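PDB 4WPE: cytokinesis protein 2 from Saccharomyces cerevisiae, which mediates the cytoskeletal rearrangements needed for cytokinesis, coinciding with the septins through most of the cell cycle and later with the medial actin ring. Local coordinates for residues Glu144-Lys149 and Lys191-Val196; Arg158-Asn163 and Glu174-Glu179; Gln151-Arg156 and Leu181-Asn186. All blocks are in the same frame, centred on the assembly; numbering follows the deposited sequence.

Interaction 1: residues Glu144-Lys149 and Lys191-Val196; sequences EVLQKK and KVQLDV
Leu146 and Leu194 face each other where two antiparallel helices, 76-162 and 170-259, run side by side. Their CA atoms lie 6.3 Å apart, and both side chains leave the backbone toward the partner helix. Leu194 places CG anti to its backbone N (chi1 176°), which carries CD1 across the interface to the root of the opposite side chain: Leu194 CD1 rests 4.2 Å from Leu146 CB and 4.1 Å from the backbone N of Gln147. Leu194 CD2 comes to 4.4 Å from Gln147 CG, while the amide end of Gln147 leads away. Leu146 crosses Gln193 at about a right angle. Leu146 CD1 touches Gln193 CB at 3.9 Å, and the extended chain of Gln193 continues past this methyl, bringing OE1 to 4.1 Å from Leu146 CD1. Tyr190 also packs on Leu146, and Leu150 on Leu194, continuing the packing along the helices. The local axes are 9.5 Å apart with a crossing angle of -161°. Contact across these segments is therefore made mostly by methyl and methylene groups, with the glutamines contributing mainly their aliphatic parts. Cohesion here is chiefly hydrophobic and dispersive, so the contact probably does little by itself to fix the register of the helices.

Interaction 2: residues Arg158-Asn163 and Glu174-Glu179; sequences RDLQLN and EHNKRE
Asn176 reaches across from helix 170-259 to the end region of helix 76-162, where Asn176 ND2 donates a hydrogen bond to Leu160 O (3.2 Å). The bond is nearly straight at the hydrogen, 174°, and the acceptor lies in the plane of the Asn176 amide, although the donor approaches tilted from the carbonyl plane of Leu160. A chi1 of -166° swings the amide of this buried residue away from its own backbone N and at the opposite helix.

Apolar packing centres on the forked end of Leu160: Leu160 CD1 sits 3.7 Å from Glu179 CB, and CD2 lies against the same carbon. The Glu179 carboxylate itself leads away. Trp183 and Leu180 add further cover to Leu160.

The same two methyls also make van der Waals contacts with oxygens, Leu160 CD1 with Glu179 O and Leu160 CD2 with Asn176 OD1, the latter at 3.5 Å. Without the amide, as with an alanine here, Leu160 O would probably lose this donor and a gap would open beside Leu160 CD2. Glu164 and Met167, from the connection between the helices, also touch Asn176. The arrangement is that of a helical hairpin near its turn, at the far end of the two long antiparallel helices of an F-BAR domain.

Interaction 3: residues Gln151-Arg156 and Leu181-Asn186; sequences QDAQIR and LKWESN
Trp183 projects from helix 170-259 into the interface with helix 76-162, meeting Ala153 at the edge of its ring and Arg156 over one face. Trp183 CG lies anti to the carbonyl carbon (chi1 -75°), and the indole extends from CB toward the opposite helix. At the start of the ring, Trp183 CG and Trp183 CD2 are each 4.2 Å from Arg156 CG, a methylene that stands almost directly above the five-membered ring: it is 4.0 Å from the centroid and only 1° off the ring normal, a CH-pi contact. Along the pyrrole side, Trp183 CD1 meets the same methylene, while NE1 lies beneath both Arg156 CG and CD. Farther out, Trp183 CE2 is covered by Arg156 CD and NE, and Trp183 CZ2 comes to 3.8 Å from Arg156 NE. The outermost atom on this side, CH2, still lies under NE. Above the six-membered ring the guanidinium stands tilted, its plane 46° from the ring's, and Arg156 CZ is 5.0 Å from the six-membered centroid, so any cation-pi attraction is weak. The other branch of the benzene ring runs to Ala153: Trp183 CE3 is 3.7 Å from Ala153 CB, and CZ3 follows closely. The small methyl meets the ring near its plane, and the CA atoms of Ala153 and Trp183 are only 6.1 Å apart. Asn186 ND2 stands above the face opposite Arg156, near its rim, and Asn186 CB also approaches Ala153 CB. Leu160, Ser187 and Tyr190 extend the packing around Trp183 and Ala153. The segment axes approach to 8.6 Å, close enough for Ala153 to meet the indole edge; the arrangement belongs to the antiparallel helical hairpin at the outer end of the F-BAR domain.

The three contacts follow one another along the same pair of helices, 76-162 and 170-259, toward the turn that joins them. Interaction 2 is nested within the chain closed by interaction 3, which is nested in turn within that closed by interaction 1. Centres of interactions 1 and 3 are about 12 Å apart, those of 3 and 2 about 10 Å, and those of 1 and 2 about 23 Å. Interactions 2 and 3 touch directly, with Leu160 CD1 3.8 Å from Trp183 CD1; interactions 1 and 3 adjoin in sequence. All three lie within the predicted coiled coil.

Interaction 1: residues Glu144-Lys149 and Lys191-Val196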
loop_
_atom_site.group_PDB
_atom_site.type_symbol
_atom_site.label_atom_id
_atom_site.label_comp_id
_atom_site.label_asym_id
_atom_site.label_seq_id
_atom_site.Cartn_x
_atom_site.Cartn_y
_atom_site.Cartn_z
ATOM N N GLU A 144 -37.087 -37.746 -43.796
ATOM C CA GLU A 144 -38.418 -37.180 -43.941
ATOM C C GLU A 144 -38.663 -36.732 -45.377
ATOM O O GLU A 144 -39.749 -36.937 -45.918
ATOM C CB GLU A 144 -38.608 -36.017 -42.965
ATOM C CG GLU A 144 -38.627 -36.464 -41.508
ATOM C CD GLU A 144 -38.445 -35.320 -40.527
ATOM O OE1 GLU A 144 -38.377 -34.151 -40.967
ATOM O OE2 GLU A 144 -38.365 -35.596 -39.310
ATOM N N VAL A 145 -37.643 -36.135 -45.990
ATOM C CA VAL A 145 -37.730 -35.697 -47.380
ATOM C C VAL A 145 -38.088 -36.856 -48.305
ATOM O O VAL A 145 -39.013 -36.754 -49.115
ATOM C CB VAL A 145 -36.406 -35.064 -47.859
ATOM C CG1 VAL A 145 -36.323 -35.065 -49.380
ATOM C CG2 VAL A 145 -36.263 -33.653 -47.313
ATOM N N LEU A 146 -37.363 -37.959 -48.168
ATOM C CA LEU A 146 -37.575 -39.116 -49.026
ATOM C C LEU A 146 -38.871 -39.850 -48.699
ATOM O O LEU A 146 -39.469 -40.473 -49.577
ATOM C CB LEU A 146 -36.391 -40.075 -48.929
ATOM C CG LEU A 146 -35.614 -40.177 -50.240
ATOM C CD1 LEU A 146 -34.365 -41.022 -50.073
ATOM C CD2 LEU A 146 -36.513 -40.742 -51.328
ATOM N N GLN A 147 -39.303 -39.775 -47.443
ATOM C CA GLN A 147 -40.579 -40.367 -47.050
ATOM C C GLN A 147 -41.720 -39.669 -47.781
ATOM O O GLN A 147 -42.708 -40.301 -48.159
ATOM C CB GLN A 147 -40.792 -40.282 -45.541
ATOM C CG GLN A 147 -41.748 -41.333 -45.002
ATOM C CD GLN A 147 -42.707 -40.779 -43.968
ATOM O OE1 GLN A 147 -42.504 -39.685 -43.438
ATOM N NE2 GLN A 147 -43.766 -41.529 -43.679
ATOM N N LYS A 148 -41.579 -38.362 -47.981
ATOM C CA LYS A 148 -42.535 -37.620 -48.792
ATOM C C LYS A 148 -42.494 -38.140 -50.224
ATOM O O LYS A 148 -43.528 -38.477 -50.796
ATOM C CB LYS A 148 -42.241 -36.119 -48.756
ATOM N N LYS A 149 -41.290 -38.221 -50.787
ATOM C CA LYS A 149 -41.101 -38.698 -52.156
ATOM C C LYS A 149 -41.656 -40.100 -52.356
ATOM O O LYS A 149 -42.249 -40.396 -53.393
ATOM C CB LYS A 149 -39.618 -38.680 -52.534
ATOM C CG LYS A 149 -39.046 -37.304 -52.824
ATOM C CD LYS A 149 -37.840 -37.414 -53.745
ATOM C CE LYS A 149 -37.320 -36.049 -54.151
ATOM N NZ LYS A 149 -36.178 -35.637 -53.293
ATOM N N LYS A 191 -38.147 -46.653 -51.796
ATOM C CA LYS A 191 -38.298 -47.477 -50.603
ATOM C C LYS A 191 -36.939 -47.973 -50.125
ATOM O O LYS A 191 -36.648 -47.964 -48.931
ATOM C CB LYS A 191 -39.230 -48.656 -50.881
ATOM C CG LYS A 191 -39.855 -49.286 -49.643
ATOM C CD LYS A 191 -38.978 -50.367 -49.042
ATOM C CE LYS A 191 -39.678 -51.050 -47.882
ATOM N NZ LYS A 191 -40.220 -50.058 -46.914
ATOM N N VAL A 192 -36.108 -48.408 -51.064
ATOM C CA VAL A 192 -34.778 -48.890 -50.726
ATOM C C VAL A 192 -33.882 -47.732 -50.288
ATOM O O VAL A 192 -33.184 -47.830 -49.280
ATOM C CB VAL A 192 -34.131 -49.636 -51.907
ATOM C CG1 VAL A 192 -32.657 -49.888 -51.637
ATOM C CG2 VAL A 192 -34.860 -50.940 -52.158
ATOM N N GLN A 193 -33.924 -46.632 -51.035
ATOM C CA GLN A 193 -33.155 -45.439 -50.688
ATOM C C GLN A 193 -33.536 -44.908 -49.307
ATOM O O GLN A 193 -32.727 -44.269 -48.639
ATOM C CB GLN A 193 -33.358 -44.347 -51.740
ATOM C CG GLN A 193 -32.681 -44.624 -53.068
ATOM C CD GLN A 193 -32.957 -43.540 -54.091
ATOM O OE1 GLN A 193 -33.351 -42.428 -53.741
ATOM N NE2 GLN A 193 -32.760 -43.862 -55.365
ATOM N N LEU A 194 -34.768 -45.178 -48.883
ATOM C CA LEU A 194 -35.245 -44.734 -47.578
ATOM C C LEU A 194 -34.793 -45.668 -46.464
ATOM O O LEU A 194 -34.462 -45.223 -45.366
ATOM C CB LEU A 194 -36.768 -44.623 -47.568
ATOM C CG LEU A 194 -37.383 -44.251 -46.219
ATOM C CD1 LEU A 194 -37.032 -42.820 -45.849
ATOM C CD2 LEU A 194 -38.888 -44.453 -46.236
ATOM N N ASP A 195 -34.782 -46.966 -46.747
ATOM C CA ASP A 195 -34.361 -47.948 -45.755
ATOM C C ASP A 195 -32.896 -47.757 -45.387
ATOM O O ASP A 195 -32.532 -47.837 -44.215
ATOM C CB ASP A 195 -34.592 -49.370 -46.266
ATOM C CG ASP A 195 -36.058 -49.770 -46.249
ATOM O OD1 ASP A 195 -36.826 -49.218 -45.432
ATOM O OD2 ASP A 195 -36.442 -50.641 -47.058
ATOM N N VAL A 196 -32.060 -47.501 -46.391
ATOM C CA VAL A 196 -30.633 -47.327 -46.154
ATOM C C VAL A 196 -30.363 -46.017 -45.410
ATOM O O VAL A 196 -29.567 -45.982 -44.468
ATOM C CB VAL A 196 -29.818 -47.372 -47.477
ATOM C CG1 VAL A 196 -30.405 -46.447 -48.524
ATOM C CG2 VAL A 196 -28.357 -47.028 -47.215
#

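Interaction 2: residues Arg158-Asn163 and Glu174-Glu179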
loop_
_atom_site.group_PDB
_atom_site.type_symbol
_atom_site.label_atom_id
_atom_site.label_comp_id
_atom_site.label_asym_id
_atom_site.label_seq_id
_atom_site.Cartn_x
_atom_site.Cartn_y
_atom_site.Cartn_z
ATOM N N ARG A 158 -50.666 -45.677 -57.726
ATOM C CA ARG A 158 -52.031 -46.156 -57.512
ATOM C C ARG A 158 -53.018 -45.411 -58.403
ATOM O O ARG A 158 -54.010 -45.984 -58.860
ATOM C CB ARG A 158 -52.434 -46.010 -56.043
ATOM N N ASP A 159 -52.744 -44.134 -58.651
ATOM C CA ASP A 159 -53.584 -43.339 -59.539
ATOM C C ASP A 159 -53.520 -43.855 -60.969
ATOM O O ASP A 159 -54.536 -43.945 -61.653
ATOM C CB ASP A 159 -53.172 -41.867 -59.505
ATOM C CG ASP A 159 -53.532 -41.192 -58.200
ATOM O OD1 ASP A 159 -53.875 -41.903 -57.231
ATOM O OD2 ASP A 159 -53.473 -39.945 -58.143
ATOM N N LEU A 160 -52.316 -44.192 -61.416
ATOM C CA LEU A 160 -52.108 -44.649 -62.783
ATOM C C LEU A 160 -52.743 -46.011 -63.049
ATOM O O LEU A 160 -53.245 -46.264 -64.147
ATOM C CB LEU A 160 -50.612 -44.698 -63.100
ATOM C CG LEU A 160 -49.967 -43.339 -63.375
ATOM C CD1 LEU A 160 -48.455 -43.433 -63.278
ATOM C CD2 LEU A 160 -50.390 -42.824 -64.743
ATOM N N GLN A 161 -52.725 -46.893 -62.055
ATOM C CA GLN A 161 -53.294 -48.219 -62.256
ATOM C C GLN A 161 -54.814 -48.179 -62.160
ATOM O O GLN A 161 -55.500 -49.000 -62.767
ATOM C CB GLN A 161 -52.713 -49.222 -61.258
ATOM C CG GLN A 161 -53.116 -48.996 -59.825
ATOM C CD GLN A 161 -52.507 -50.025 -58.904
ATOM O OE1 GLN A 161 -51.740 -50.881 -59.341
ATOM N NE2 GLN A 161 -52.842 -49.948 -57.621
ATOM N N LEU A 162 -55.339 -47.214 -61.414
ATOM C CA LEU A 162 -56.780 -47.004 -61.362
ATOM C C LEU A 162 -57.246 -46.393 -62.678
ATOM O O LEU A 162 -58.416 -46.491 -63.058
ATOM C CB LEU A 162 -57.154 -46.104 -60.184
ATOM C CG LEU A 162 -58.649 -45.911 -59.919
ATOM C CD1 LEU A 162 -59.363 -47.256 -59.821
ATOM C CD2 LEU A 162 -58.873 -45.077 -58.661
ATOM N N ASN A 163 -56.302 -45.773 -63.373
ATOM C CA ASN A 163 -56.579 -45.060 -64.610
ATOM C C ASN A 163 -56.477 -45.959 -65.840
ATOM O O ASN A 163 -56.872 -45.575 -66.942
ATOM C CB ASN A 163 -55.616 -43.882 -64.739
ATOM C CG ASN A 163 -55.962 -42.968 -65.887
ATOM O OD1 ASN A 163 -55.450 -43.126 -66.992
ATOM N ND2 ASN A 163 -56.832 -42.000 -65.632
ATOM N N GLU A 174 -50.439 -47.507 -74.186
ATOM C CA GLU A 174 -49.001 -47.698 -74.035
ATOM C C GLU A 174 -48.391 -46.638 -73.123
ATOM O O GLU A 174 -47.588 -46.949 -72.239
ATOM C CB GLU A 174 -48.318 -47.674 -75.404
ATOM C CG GLU A 174 -46.803 -47.773 -75.352
ATOM C CD GLU A 174 -46.146 -47.290 -76.631
ATOM O OE1 GLU A 174 -46.688 -47.570 -77.721
ATOM O OE2 GLU A 174 -45.089 -46.626 -76.545
ATOM N N HIS A 175 -48.785 -45.388 -73.342
ATOM C CA HIS A 175 -48.293 -44.270 -72.550
ATOM C C HIS A 175 -48.567 -44.451 -71.061
ATOM O O HIS A 175 -47.746 -44.086 -70.219
ATOM C CB HIS A 175 -48.919 -42.963 -73.029
ATOM C CG HIS A 175 -48.646 -41.802 -72.132
ATOM N ND1 HIS A 175 -47.398 -41.216 -72.030
ATOM C CD2 HIS A 175 -49.446 -41.117 -71.284
ATOM C CE1 HIS A 175 -47.449 -40.224 -71.167
ATOM N NE2 HIS A 175 -48.683 -40.139 -70.697
ATOM N N ASN A 176 -49.727 -45.014 -70.743
ATOM C CA ASN A 176 -50.118 -45.230 -69.356
ATOM C C ASN A 176 -49.407 -46.439 -68.762
ATOM O O ASN A 176 -49.113 -46.469 -67.567
ATOM C CB ASN A 176 -51.632 -45.407 -69.248
ATOM C CG ASN A 176 -52.127 -45.305 -67.821
ATOM O OD1 ASN A 176 -52.276 -44.206 -67.285
ATOM N ND2 ASN A 176 -52.384 -46.448 -67.196
ATOM N N LYS A 177 -49.134 -47.437 -69.596
ATOM C CA LYS A 177 -48.406 -48.617 -69.145
ATOM C C LYS A 177 -46.953 -48.250 -68.842
ATOM O O LYS A 177 -46.343 -48.808 -67.930
ATOM C CB LYS A 177 -48.477 -49.736 -70.190
ATOM N N ARG A 178 -46.407 -47.307 -69.608
ATOM C CA ARG A 178 -45.047 -46.818 -69.381
ATOM C C ARG A 178 -44.952 -46.076 -68.059
ATOM O O ARG A 178 -44.050 -46.320 -67.253
ATOM C CB ARG A 178 -44.597 -45.894 -70.514
ATOM C CG ARG A 178 -44.173 -46.605 -71.783
ATOM C CD ARG A 178 -43.514 -45.632 -72.744
ATOM N NE ARG A 178 -43.378 -46.187 -74.087
ATOM C CZ ARG A 178 -42.326 -46.886 -74.504
ATOM N NH1 ARG A 178 -41.315 -47.126 -73.678
ATOM N NH2 ARG A 178 -42.286 -47.350 -75.746
ATOM N N GLU A 179 -45.889 -45.156 -67.855
ATOM C CA GLU A 179 -45.975 -44.396 -66.617
ATOM C C GLU A 179 -46.153 -45.318 -65.421
ATOM O O GLU A 179 -45.616 -45.067 -64.343
ATOM C CB GLU A 179 -47.128 -43.397 -66.692
ATOM C CG GLU A 179 -46.863 -42.237 -67.633
ATOM C CD GLU A 179 -45.618 -41.462 -67.248
ATOM O OE1 GLU A 179 -45.585 -40.916 -66.124
ATOM O OE2 GLU A 179 -44.676 -41.398 -68.066
#

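Interaction 3: residues Gln151-Arg156 and Leu181-Asn186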
loop_
_atom_site.group_PDB
_atom_site.type_symbol
_atom_site.label_atom_id
_atom_site.label_comp_id
_atom_site.label_asym_id
_atom_site.label_seq_id
_atom_site.Cartn_x
_atom_site.Cartn_y
_atom_site.Cartn_z
ATOM N N GLN A 151 -44.120 -41.604 -50.559
ATOM C CA GLN A 151 -45.577 -41.527 -50.502
ATOM C C GLN A 151 -46.146 -40.938 -51.790
ATOM O O GLN A 151 -47.157 -41.419 -52.307
ATOM C CB GLN A 151 -46.024 -40.695 -49.299
ATOM N N ASP A 152 -45.492 -39.899 -52.302
ATOM C CA ASP A 152 -45.887 -39.287 -53.568
ATOM C C ASP A 152 -45.854 -40.303 -54.700
ATOM O O ASP A 152 -46.828 -40.456 -55.438
ATOM C CB ASP A 152 -44.976 -38.107 -53.913
ATOM C CG ASP A 152 -45.266 -36.880 -53.076
ATOM O OD1 ASP A 152 -44.342 -36.396 -52.390
ATOM O OD2 ASP A 152 -46.416 -36.399 -53.104
ATOM N N ALA A 153 -44.725 -40.995 -54.826
ATOM C CA ALA A 153 -44.538 -41.988 -55.878
ATOM C C ALA A 153 -45.545 -43.124 -55.751
ATOM O O ALA A 153 -46.065 -43.611 -56.754
ATOM C CB ALA A 153 -43.122 -42.532 -55.844
ATOM N N GLN A 154 -45.818 -43.538 -54.518
ATOM C CA GLN A 154 -46.795 -44.594 -54.262
ATOM C C GLN A 154 -48.205 -44.154 -54.640
ATOM O O GLN A 154 -49.012 -44.958 -55.103
ATOM C CB GLN A 154 -46.759 -45.013 -52.794
ATOM C CG GLN A 154 -45.673 -46.012 -52.462
ATOM C CD GLN A 154 -45.523 -46.227 -50.974
ATOM O OE1 GLN A 154 -45.739 -45.313 -50.180
ATOM N NE2 GLN A 154 -45.146 -47.439 -50.584
ATOM N N ILE A 155 -48.493 -42.873 -54.441
ATOM C CA ILE A 155 -49.808 -42.332 -54.760
ATOM C C ILE A 155 -49.984 -42.201 -56.269
ATOM O O ILE A 155 -51.043 -42.528 -56.805
ATOM C CB ILE A 155 -50.033 -40.966 -54.082
ATOM C CG1 ILE A 155 -50.384 -41.162 -52.608
ATOM C CG2 ILE A 155 -51.157 -40.206 -54.755
ATOM C CD1 ILE A 155 -50.359 -39.883 -51.802
ATOM N N ARG A 156 -48.943 -41.742 -56.957
ATOM C CA ARG A 156 -49.022 -41.584 -58.406
ATOM C C ARG A 156 -49.080 -42.945 -59.097
ATOM O O ARG A 156 -49.647 -43.076 -60.183
ATOM C CB ARG A 156 -47.843 -40.762 -58.931
ATOM C CG ARG A 156 -47.886 -40.514 -60.435
ATOM C CD ARG A 156 -47.423 -39.113 -60.794
ATOM N NE ARG A 156 -46.677 -38.479 -59.712
ATOM C CZ ARG A 156 -46.920 -37.255 -59.253
ATOM N NH1 ARG A 156 -47.895 -36.528 -59.784
ATOM N NH2 ARG A 156 -46.189 -36.758 -58.264
ATOM N N LEU A 181 -45.000 -48.435 -64.964
ATOM C CA LEU A 181 -43.765 -49.106 -64.577
ATOM C C LEU A 181 -42.721 -48.087 -64.104
ATOM O O LEU A 181 -41.923 -48.375 -63.211
ATOM C CB LEU A 181 -43.225 -49.943 -65.747
ATOM C CG LEU A 181 -42.434 -51.237 -65.487
ATOM C CD1 LEU A 181 -41.994 -51.856 -66.806
ATOM C CD2 LEU A 181 -41.224 -51.057 -64.565
ATOM N N LYS A 182 -42.731 -46.898 -64.703
ATOM C CA LYS A 182 -41.817 -45.837 -64.297
ATOM C C LYS A 182 -42.000 -45.500 -62.824
ATOM O O LYS A 182 -41.026 -45.317 -62.091
ATOM C CB LYS A 182 -42.024 -44.578 -65.144
ATOM C CG LYS A 182 -41.215 -43.379 -64.654
ATOM C CD LYS A 182 -41.566 -42.108 -65.414
ATOM C CE LYS A 182 -40.870 -40.897 -64.804
ATOM N NZ LYS A 182 -41.353 -39.622 -65.405
ATOM N N TRP A 183 -43.257 -45.430 -62.392
ATOM C CA TRP A 183 -43.564 -45.067 -61.014
ATOM C C TRP A 183 -43.662 -46.290 -60.114
ATOM O O TRP A 183 -43.690 -46.170 -58.887
ATOM C CB TRP A 183 -44.848 -44.242 -60.962
ATOM C CG TRP A 183 -44.593 -42.856 -61.433
ATOM C CD1 TRP A 183 -44.895 -42.334 -62.654
ATOM C CD2 TRP A 183 -43.928 -41.821 -60.704
ATOM N NE1 TRP A 183 -44.477 -41.026 -62.725
ATOM C CE2 TRP A 183 -43.879 -40.688 -61.537
ATOM C CE3 TRP A 183 -43.378 -41.738 -59.420
ATOM C CZ2 TRP A 183 -43.304 -39.486 -61.132
ATOM C CZ3 TRP A 183 -42.807 -40.546 -59.018
ATOM C CH2 TRP A 183 -42.775 -39.436 -59.871
ATOM N N GLU A 184 -43.710 -47.465 -60.728
ATOM C CA GLU A 184 -43.499 -48.707 -60.000
ATOM C C GLU A 184 -42.026 -48.771 -59.611
ATOM O O GLU A 184 -41.679 -49.093 -58.475
ATOM C CB GLU A 184 -43.894 -49.912 -60.852
ATOM C CG GLU A 184 -43.828 -51.249 -60.137
ATOM C CD GLU A 184 -44.138 -52.407 -61.067
ATOM O OE1 GLU A 184 -45.102 -53.154 -60.796
ATOM O OE2 GLU A 184 -43.418 -52.566 -62.075
ATOM N N SER A 185 -41.167 -48.436 -60.569
ATOM C CA SER A 185 -39.727 -48.417 -60.354
ATOM C C SER A 185 -39.354 -47.391 -59.296
ATOM O O SER A 185 -38.594 -47.685 -58.373
ATOM C CB SER A 185 -38.990 -48.110 -61.659
ATOM O OG SER A 185 -39.176 -49.146 -62.608
ATOM N N ASN A 186 -39.898 -46.186 -59.439
ATOM C CA ASN A 186 -39.640 -45.101 -58.503
ATOM C C ASN A 186 -40.028 -45.473 -57.076
ATOM O O ASN A 186 -39.272 -45.228 -56.137
ATOM C CB ASN A 186 -40.387 -43.843 -58.944
ATOM C CG ASN A 186 -39.661 -43.093 -60.043
ATOM O OD1 ASN A 186 -38.601 -43.521 -60.505
ATOM N ND2 ASN A 186 -40.237 -41.980 -60.483
#